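Local coordinates for hypothetical protein Atu0492 (Agrobacterium tumefaciens, PDB 2GMY) that is of unknown function but is probably an antioxidant-defence protein of the AhpD kind, built as an all-helical hexamer, at residues 6-9 with 14-17; 32-37 with 86-91; 93-98 with 125-130. One frame throughout, in Å; residues are numbered along the deposited sequence.

Contact 1 (6-9 with 14-17)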
loop_
_atom_site.group_PDB
_atom_site.type_symbol
_atom_site.label_atom_id
_atom_site.label_comp_id
_atom_site.label_asym_id
_atom_site.label_seq_id
_atom_site.Cartn_x
_atom_site.Cartn_y
_atom_site.Cartn_z
ATOM N N ASN A 6 -14.726 21.704 -18.806
ATOM C CA ASN A 6 -16.171 21.544 -18.877
ATOM C C ASN A 6 -16.431 20.416 -19.863
ATOM O O ASN A 6 -16.512 20.635 -21.079
ATOM C CB ASN A 6 -16.847 22.839 -19.335
ATOM C CG ASN A 6 -18.365 22.765 -19.274
ATOM O OD1 ASN A 6 -18.966 21.711 -19.489
ATOM N ND2 ASN A 6 -18.997 23.901 -18.990
ATOM N N TYR A 7 -16.531 19.204 -19.334
ATOM C CA TYR A 7 -16.521 18.023 -20.185
ATOM C C TYR A 7 -17.802 17.861 -21.004
ATOM O O TYR A 7 -17.765 17.342 -22.122
ATOM C CB TYR A 7 -16.180 16.762 -19.380
ATOM C CG TYR A 7 -17.078 16.508 -18.198
ATOM C CD1 TYR A 7 -18.255 15.774 -18.344
ATOM C CD2 TYR A 7 -16.743 16.980 -16.926
ATOM C CE1 TYR A 7 -19.087 15.529 -17.266
ATOM C CE2 TYR A 7 -17.569 16.736 -15.834
ATOM C CZ TYR A 7 -18.743 16.010 -16.014
ATOM O OH TYR A 7 -19.580 15.755 -14.949
ATOM N N ALA A 8 -18.923 18.334 -20.457
ATOM C CA ALA A 8 -20.201 18.306 -21.168
ATOM C C ALA A 8 -20.145 19.188 -22.420
ATOM O O ALA A 8 -20.759 18.866 -23.437
ATOM C CB ALA A 8 -21.337 18.747 -20.248
ATOM N N LYS A 9 -19.391 20.285 -22.331
ATOM C CA LYS A 9 -19.220 21.226 -23.443
ATOM C C LYS A 9 -18.137 20.769 -24.412
ATOM O O LYS A 9 -18.322 20.854 -25.629
ATOM C CB LYS A 9 -18.886 22.634 -22.925
ATOM C CG LYS A 9 -20.043 23.361 -22.255
ATOM C CD LYS A 9 -20.880 24.153 -23.257
ATOM C CE LYS A 9 -22.329 24.285 -22.794
ATOM N NZ LYS A 9 -22.462 24.957 -21.467
ATOM N N ALA A 14 -19.599 12.241 -25.803
ATOM C CA ALA A 14 -19.035 11.398 -24.747
ATOM C C ALA A 14 -19.885 11.508 -23.497
ATOM O O ALA A 14 -20.218 10.496 -22.870
ATOM C CB ALA A 14 -17.583 11.801 -24.448
ATOM N N PHE A 15 -20.256 12.739 -23.160
ATOM C CA PHE A 15 -21.121 12.999 -22.022
ATOM C C PHE A 15 -22.454 12.243 -22.130
ATOM O O PHE A 15 -22.888 11.592 -21.169
ATOM C CB PHE A 15 -21.334 14.506 -21.857
ATOM C CG PHE A 15 -22.283 14.866 -20.748
ATOM C CD1 PHE A 15 -21.891 14.768 -19.417
ATOM C CD2 PHE A 15 -23.568 15.301 -21.036
ATOM C CE1 PHE A 15 -22.773 15.098 -18.386
ATOM C CE2 PHE A 15 -24.457 15.637 -20.016
ATOM C CZ PHE A 15 -24.058 15.537 -18.694
ATOM N N LYS A 16 -23.088 12.320 -23.305
ATOM C CA LYS A 16 -24.351 11.629 -23.566
ATOM C C LYS A 16 -24.213 10.120 -23.399
ATOM O O LYS A 16 -25.117 9.464 -22.881
ATOM C CB LYS A 16 -24.871 11.956 -24.970
ATOM C CG LYS A 16 -25.449 13.350 -25.110
ATOM C CD LYS A 16 -25.951 13.562 -26.530
ATOM C CE LYS A 16 -26.238 15.035 -26.821
ATOM N NZ LYS A 16 -26.918 15.194 -28.134
ATOM N N ALA A 17 -23.067 9.574 -23.811
ATOM C CA ALA A 17 -22.836 8.133 -23.712
ATOM C C ALA A 17 -22.787 7.698 -22.255
ATOM O O ALA A 17 -23.374 6.696 -21.896
ATOM C CB ALA A 17 -21.569 7.727 -24.431
#
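The backbones come closest where A8 and F15 face each other, their CA atoms 5.5 Å apart, because the chain bends sharply between the short helix 7-10 and the long helix 12-26. F15 carries the contact from its side. Its CG lies anti to the backbone N (chi1 177°), which carries the ring out from helix 12-26 and under the methyl of A8. The methyl sits over the middle of one ring face, with A8 CB 4.0 Å from the centroid of the F15 ring and only 10° off the ring normal, a clean CH-pi contact. The CB of F15 also lies against A8 CA, so backbone and methyl of A8 share the one phenylalanine. The Y7 ring joins in by its rim: its CE1 lies 3.6 Å from F15 CD1, and that atom sits at the tyrosine edge, close to the tyrosine plane. The two rings are turned 50° against each other with centroids 6.0 Å apart, so neither covers the other and this is no stack. The segments belong to a one-turn helix followed directly by the long helix 12-26, near the N-terminus at the edge of this AhpD-like fold. N6 caps the short helix: K9 N gives a hydrogen bond to N6 OD1 over 3.2 Å, reaching the amide oxygen from above its carbonyl plane, while a weak backbone bond joins K9 N to N6 O. Across the turn, A14 N makes a weak hydrogen bond to S11 OG. Helix 117-139 backs both aromatics, Y7 resting on I136 and F15 on W133. Y7 also packs on V121 of a second subunit, and A14 and A17 meet Y24 of that same subunit.

Contact 2 (32-37 with 86-91)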
loop_
_atom_site.group_PDB
_atom_site.type_symbol
_atom_site.label_atom_id
_atom_site.label_comp_id
_atom_site.label_asym_id
_atom_site.label_seq_id
_atom_site.Cartn_x
_atom_site.Cartn_y
_atom_site.Cartn_z
ATOM N N HIS A 32 -33.769 1.570 -4.964
ATOM C CA HIS A 32 -33.077 2.855 -4.962
ATOM C C HIS A 32 -32.091 2.998 -3.801
ATOM O O HIS A 32 -31.031 3.614 -3.955
ATOM C CB HIS A 32 -34.067 4.024 -5.029
ATOM C CG HIS A 32 -34.822 4.084 -6.320
ATOM N ND1 HIS A 32 -34.193 4.192 -7.542
ATOM C CD2 HIS A 32 -36.151 4.035 -6.583
ATOM C CE1 HIS A 32 -35.101 4.211 -8.503
ATOM N NE2 HIS A 32 -36.297 4.115 -7.948
ATOM N N ARG A 33 -32.429 2.409 -2.657
ATOM C CA ARG A 33 -31.537 2.398 -1.500
ATOM C C ARG A 33 -30.177 1.780 -1.842
ATOM O O ARG A 33 -29.129 2.285 -1.414
ATOM C CB ARG A 33 -32.171 1.637 -0.340
ATOM C CG ARG A 33 -31.272 1.623 0.875
ATOM C CD ARG A 33 -31.822 0.823 2.038
ATOM N NE ARG A 33 -32.059 -0.581 1.727
ATOM C CZ ARG A 33 -33.261 -1.099 1.506
ATOM N NH1 ARG A 33 -34.335 -0.318 1.551
ATOM N NH2 ARG A 33 -33.393 -2.397 1.241
ATOM N N PHE A 34 -30.202 0.706 -2.625
ATOM C CA PHE A 34 -28.964 0.019 -3.022
ATOM C C PHE A 34 -28.174 0.845 -4.038
ATOM O O PHE A 34 -26.934 0.876 -4.004
ATOM C CB PHE A 34 -29.261 -1.382 -3.567
ATOM C CG PHE A 34 -29.930 -2.302 -2.567
ATOM C CD1 PHE A 34 -29.588 -2.268 -1.209
ATOM C CD2 PHE A 34 -30.880 -3.227 -2.994
ATOM C CE1 PHE A 34 -30.207 -3.131 -0.284
ATOM C CE2 PHE A 34 -31.500 -4.086 -2.080
ATOM C CZ PHE A 34 -31.157 -4.031 -0.724
ATOM N N ILE A 35 -28.890 1.515 -4.940
ATOM C CA ILE A 35 -28.241 2.406 -5.898
ATOM C C ILE A 35 -27.548 3.556 -5.150
ATOM O O ILE A 35 -26.380 3.865 -5.417
ATOM C CB ILE A 35 -29.232 2.916 -6.970
ATOM C CG1 ILE A 35 -29.760 1.733 -7.789
ATOM C CG2 ILE A 35 -28.538 3.941 -7.882
ATOM C CD1 ILE A 35 -30.832 2.132 -8.824
ATOM N N HIS A 36 -28.254 4.165 -4.197
ATOM C CA HIS A 36 -27.658 5.220 -3.366
ATOM C C HIS A 36 -26.409 4.741 -2.634
ATOM O O HIS A 36 -25.386 5.424 -2.607
ATOM C CB HIS A 36 -28.656 5.713 -2.324
ATOM C CG HIS A 36 -29.831 6.421 -2.909
ATOM N ND1 HIS A 36 -29.709 7.325 -3.941
ATOM C CD2 HIS A 36 -31.147 6.381 -2.591
ATOM C CE1 HIS A 36 -30.904 7.808 -4.240
ATOM N NE2 HIS A 36 -31.792 7.249 -3.438
ATOM N N LEU A 37 -26.512 3.568 -2.032
ATOM C CA LEU A 37 -25.407 2.973 -1.281
ATOM C C LEU A 37 -24.187 2.749 -2.170
ATOM O O LEU A 37 -23.055 3.071 -1.790
ATOM C CB LEU A 37 -25.889 1.648 -0.688
ATOM C CG LEU A 37 -24.890 0.862 0.156
ATOM C CD1 LEU A 37 -25.659 -0.004 1.130
ATOM C CD2 LEU A 37 -23.921 0.032 -0.713
ATOM N N ARG A 86 -24.487 -4.785 4.335
ATOM C CA ARG A 86 -23.082 -5.146 4.545
ATOM C C ARG A 86 -22.515 -6.013 3.436
ATOM O O ARG A 86 -21.357 -5.852 3.043
ATOM C CB ARG A 86 -22.857 -5.833 5.893
ATOM C CG ARG A 86 -23.130 -4.921 7.053
ATOM C CD ARG A 86 -22.861 -5.629 8.378
ATOM N NE ARG A 86 -21.427 -5.813 8.615
ATOM C CZ ARG A 86 -20.602 -4.853 9.036
ATOM N NH1 ARG A 86 -21.057 -3.626 9.291
ATOM N NH2 ARG A 86 -19.311 -5.122 9.196
ATOM N N ALA A 87 -23.334 -6.935 2.933
ATOM C CA ALA A 87 -22.914 -7.808 1.848
ATOM C C ALA A 87 -22.636 -6.959 0.613
ATOM O O ALA A 87 -21.625 -7.121 -0.065
ATOM C CB ALA A 87 -23.997 -8.819 1.566
ATOM N N LEU A 88 -23.535 -6.027 0.333
ATOM C CA LEU A 88 -23.373 -5.142 -0.810
ATOM C C LEU A 88 -22.138 -4.246 -0.643
ATOM O O LEU A 88 -21.330 -4.137 -1.553
ATOM C CB LEU A 88 -24.639 -4.299 -0.994
ATOM C CG LEU A 88 -24.672 -3.303 -2.154
ATOM C CD1 LEU A 88 -24.275 -3.949 -3.483
ATOM C CD2 LEU A 88 -26.059 -2.653 -2.246
ATOM N N LEU A 89 -21.988 -3.637 0.535
ATOM C CA LEU A 89 -20.832 -2.760 0.819
ATOM C C LEU A 89 -19.497 -3.489 0.619
ATOM O O LEU A 89 -18.556 -2.937 0.038
ATOM C CB LEU A 89 -20.933 -2.195 2.237
ATOM C CG LEU A 89 -21.961 -1.074 2.386
ATOM C CD1 LEU A 89 -22.430 -0.932 3.828
ATOM C CD2 LEU A 89 -21.412 0.256 1.844
ATOM N N GLY A 90 -19.418 -4.736 1.080
ATOM C CA GLY A 90 -18.197 -5.540 0.878
ATOM C C GLY A 90 -17.833 -5.667 -0.594
ATOM O O GLY A 90 -16.644 -5.610 -0.977
ATOM N N TRP A 91 -18.861 -5.814 -1.433
ATOM C CA TRP A 91 -18.654 -5.966 -2.869
ATOM C C TRP A 91 -18.322 -4.627 -3.513
ATOM O O TRP A 91 -17.430 -4.543 -4.376
ATOM C CB TRP A 91 -19.896 -6.565 -3.507
ATOM C CG TRP A 91 -19.745 -6.990 -4.932
ATOM C CD1 TRP A 91 -20.447 -6.507 -6.009
ATOM C CD2 TRP A 91 -18.874 -8.009 -5.454
ATOM N NE1 TRP A 91 -20.074 -7.160 -7.157
ATOM C CE2 TRP A 91 -19.109 -8.083 -6.851
ATOM C CE3 TRP A 91 -17.926 -8.862 -4.884
ATOM C CZ2 TRP A 91 -18.419 -8.976 -7.685
ATOM C CZ3 TRP A 91 -17.241 -9.764 -5.719
ATOM C CH2 TRP A 91 -17.503 -9.809 -7.101
#
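L37 pushes its CD2 methyl into the angle between two leucines of the facing helix, 3.6 Å from L89 CD2 and 3.7 Å from L88 CG. Its CG stands anti to the backbone N (chi1 -179°), which carries the isobutyl group toward helix 83-96. L88, extended in the same way from the other helix, runs antiparallel to it, so the two side chains lie alongside each other rather than meeting end on. L89 leaves its helix less directly, but its end bends in. There its CG and CD2 lie against the two L37 methyls, with L37 CD1 4.0 Å from L89 CG. One turn earlier on helix 32-45, F34 meets the CD2 branch of L88: L88 CD2 is 3.7 Å from F34 CB and equally 3.7 Å from F34 CD1. The methyl thus spans the CB and the CD1 side of F34. The helix axes approach to 10.8 Å with their N-to-C directions 35° apart, a spacing bridged by side chains from both sides. This is helix-to-helix core packing of the AhpD-like carboxymuconolactone decarboxylase fold, joining helix 32-45 to helix 83-96. Neighbours extend the apolar layer: F34 meets F115 edge-to-face, L37 touches W68, L88 packs on I123, and L89 on M72 and W75. H36 and R86 turn their polar ends to other partners, H36 NE2 to D62 OD2 and the R86 guanidinium to the carbonyls of W75 and R76. All four touching residues are buried and only carbon meets carbon between them, so cohesion between these segments probably rests on dispersion and the exclusion of water, with no directional bond between them.

Contact 3 (93-98 with 125-130)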
loop_
_atom_site.group_PDB
_atom_site.type_symbol
_atom_site.label_atom_id
_atom_site.label_comp_id
_atom_site.label_asym_id
_atom_site.label_seq_id
_atom_site.Cartn_x
_atom_site.Cartn_y
_atom_site.Cartn_z
ATOM N N ASP A 93 -16.756 -2.217 -2.090
ATOM C CA ASP A 93 -15.357 -2.001 -1.728
ATOM C C ASP A 93 -14.405 -2.855 -2.583
ATOM O O ASP A 93 -13.445 -2.325 -3.167
ATOM C CB ASP A 93 -15.161 -2.316 -0.245
ATOM C CG ASP A 93 -15.752 -1.248 0.660
ATOM O OD1 ASP A 93 -16.546 -0.412 0.180
ATOM O OD2 ASP A 93 -15.412 -1.253 1.864
ATOM N N ALA A 94 -14.678 -4.157 -2.672
ATOM C CA ALA A 94 -13.768 -5.083 -3.370
ATOM C C ALA A 94 -13.630 -4.736 -4.849
ATOM O O ALA A 94 -12.530 -4.776 -5.424
ATOM C CB ALA A 94 -14.241 -6.540 -3.199
ATOM N N VAL A 95 -14.760 -4.368 -5.458
ATOM C CA VAL A 95 -14.813 -4.107 -6.898
ATOM C C VAL A 95 -14.297 -2.707 -7.209
ATOM O O VAL A 95 -13.632 -2.488 -8.213
ATOM C CB VAL A 95 -16.234 -4.341 -7.453
ATOM C CG1 VAL A 95 -16.329 -3.974 -8.929
ATOM C CG2 VAL A 95 -16.612 -5.803 -7.281
ATOM N N THR A 96 -14.592 -1.744 -6.339
ATOM C CA THR A 96 -14.032 -0.402 -6.537
ATOM C C THR A 96 -12.496 -0.450 -6.491
ATOM O O THR A 96 -11.821 0.245 -7.238
ATOM C CB THR A 96 -14.620 0.595 -5.526
ATOM O OG1 THR A 96 -16.017 0.755 -5.809
ATOM C CG2 THR A 96 -13.948 1.944 -5.624
ATOM N N LYS A 97 -11.971 -1.304 -5.619
ATOM C CA LYS A 97 -10.526 -1.480 -5.491
ATOM C C LYS A 97 -10.068 -2.774 -6.160
ATOM O O LYS A 97 -9.228 -3.505 -5.619
ATOM C CB LYS A 97 -10.103 -1.459 -4.020
ATOM C CG LYS A 97 -10.382 -0.127 -3.327
ATOM C CD LYS A 97 -9.944 -0.165 -1.855
ATOM C CE LYS A 97 -10.699 -1.232 -1.067
ATOM N NZ LYS A 97 -12.132 -0.868 -0.900
ATOM N N ILE A 98 -10.595 -3.026 -7.354
ATOM C CA ILE A 98 -10.370 -4.290 -8.071
ATOM C C ILE A 98 -8.885 -4.625 -8.257
ATOM O O ILE A 98 -8.499 -5.782 -8.145
ATOM C CB ILE A 98 -11.090 -4.290 -9.463
ATOM C CG1 ILE A 98 -11.249 -5.714 -10.025
ATOM C CG2 ILE A 98 -10.405 -3.333 -10.455
ATOM C CD1 ILE A 98 -12.319 -6.516 -9.359
ATOM N N VAL A 125 -22.587 -3.529 -12.704
ATOM C CA VAL A 125 -22.615 -2.450 -13.699
ATOM C C VAL A 125 -22.770 -1.088 -13.000
ATOM O O VAL A 125 -22.117 -0.112 -13.379
ATOM C CB VAL A 125 -23.762 -2.686 -14.718
ATOM C CG1 VAL A 125 -23.954 -1.478 -15.623
ATOM C CG2 VAL A 125 -23.471 -3.949 -15.554
ATOM N N ALA A 126 -23.622 -1.021 -11.976
ATOM C CA ALA A 126 -23.791 0.217 -11.208
ATOM C C ALA A 126 -22.450 0.645 -10.563
ATOM O O ALA A 126 -22.088 1.824 -10.587
ATOM C CB ALA A 126 -24.871 0.040 -10.151
ATOM N N ILE A 127 -21.702 -0.316 -10.017
ATOM C CA ILE A 127 -20.383 -0.012 -9.441
ATOM C C ILE A 127 -19.460 0.520 -10.541
ATOM O O ILE A 127 -18.724 1.486 -10.334
ATOM C CB ILE A 127 -19.758 -1.251 -8.761
ATOM C CG1 ILE A 127 -20.589 -1.670 -7.532
ATOM C CG2 ILE A 127 -18.303 -0.967 -8.308
ATOM C CD1 ILE A 127 -20.319 -3.115 -7.043
ATOM N N GLY A 128 -19.504 -0.104 -11.716
ATOM C CA GLY A 128 -18.702 0.377 -12.851
ATOM C C GLY A 128 -19.074 1.808 -13.226
ATOM O O GLY A 128 -18.182 2.656 -13.434
ATOM N N ALA A 129 -20.382 2.081 -13.306
ATOM C CA ALA A 129 -20.873 3.403 -13.688
ATOM C C ALA A 129 -20.393 4.506 -12.735
ATOM O O ALA A 129 -19.875 5.531 -13.182
ATOM C CB ALA A 129 -22.394 3.404 -13.812
ATOM N N ILE A 130 -20.520 4.298 -11.426
ATOM C CA ILE A 130 -20.085 5.351 -10.506
ATOM C C ILE A 130 -18.568 5.490 -10.573
ATOM O O ILE A 130 -18.037 6.589 -10.481
ATOM C CB ILE A 130 -20.607 5.148 -9.053
ATOM C CG1 ILE A 130 -20.219 6.341 -8.163
ATOM C CG2 ILE A 130 -20.178 3.805 -8.495
ATOM C CD1 ILE A 130 -20.781 7.707 -8.653
#
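In the core of this all-helical AhpD-like fold, the V95 and I127 side chains, at about a right angle to each other, join the end of helix 83-96 to the middle of helix 117-139. The tight part is small and hangs on one methyl: I127 CG2 lies 3.7 Å from V95 CG1 and 3.8 Å from T96 OG1. I127 CG2, anti to its backbone nitrogen, touches both residues. The T96 hydroxyl only brushes that methyl; it hydrogen-bonds to V92 O and accepts from N131 ND2, the latter from helix 117-139 itself. The looser, partly exposed side begins where K97 leaves helical geometry. Here helix 83-96 ends, and R135 of a second subunit donates from NH2 to T96 O. The K97 side chain curls back along its own helix instead of crossing to 125-130. Its NZ lies 3.0 Å from D93 O, as does its backbone N, also at 3.0 Å, and the two nitrogens reach D93 O from opposite faces of the carbonyl plane.

How the contacts relate
Contacts 2 and 3 are neighbours along helix 83-96, their centres about 11 Å apart, and they touch directly: W91 CD1 meets I127 CD1 at 3.5 Å. Contact 1 stands apart at the surface, with its centre about 27 Å from that of contact 2, on the opposite side of the chain's centre, and about 21 Å from that of contact 3. Helix 117-139 nevertheless touches all three contacts. Contacts 1 and 3 both reach the second subunit. A CXXC sequence, the redox motif of AhpD relatives, occurs at the start of helix 49-61, consistent with a similar role here; it follows just after N46, which T96 touches.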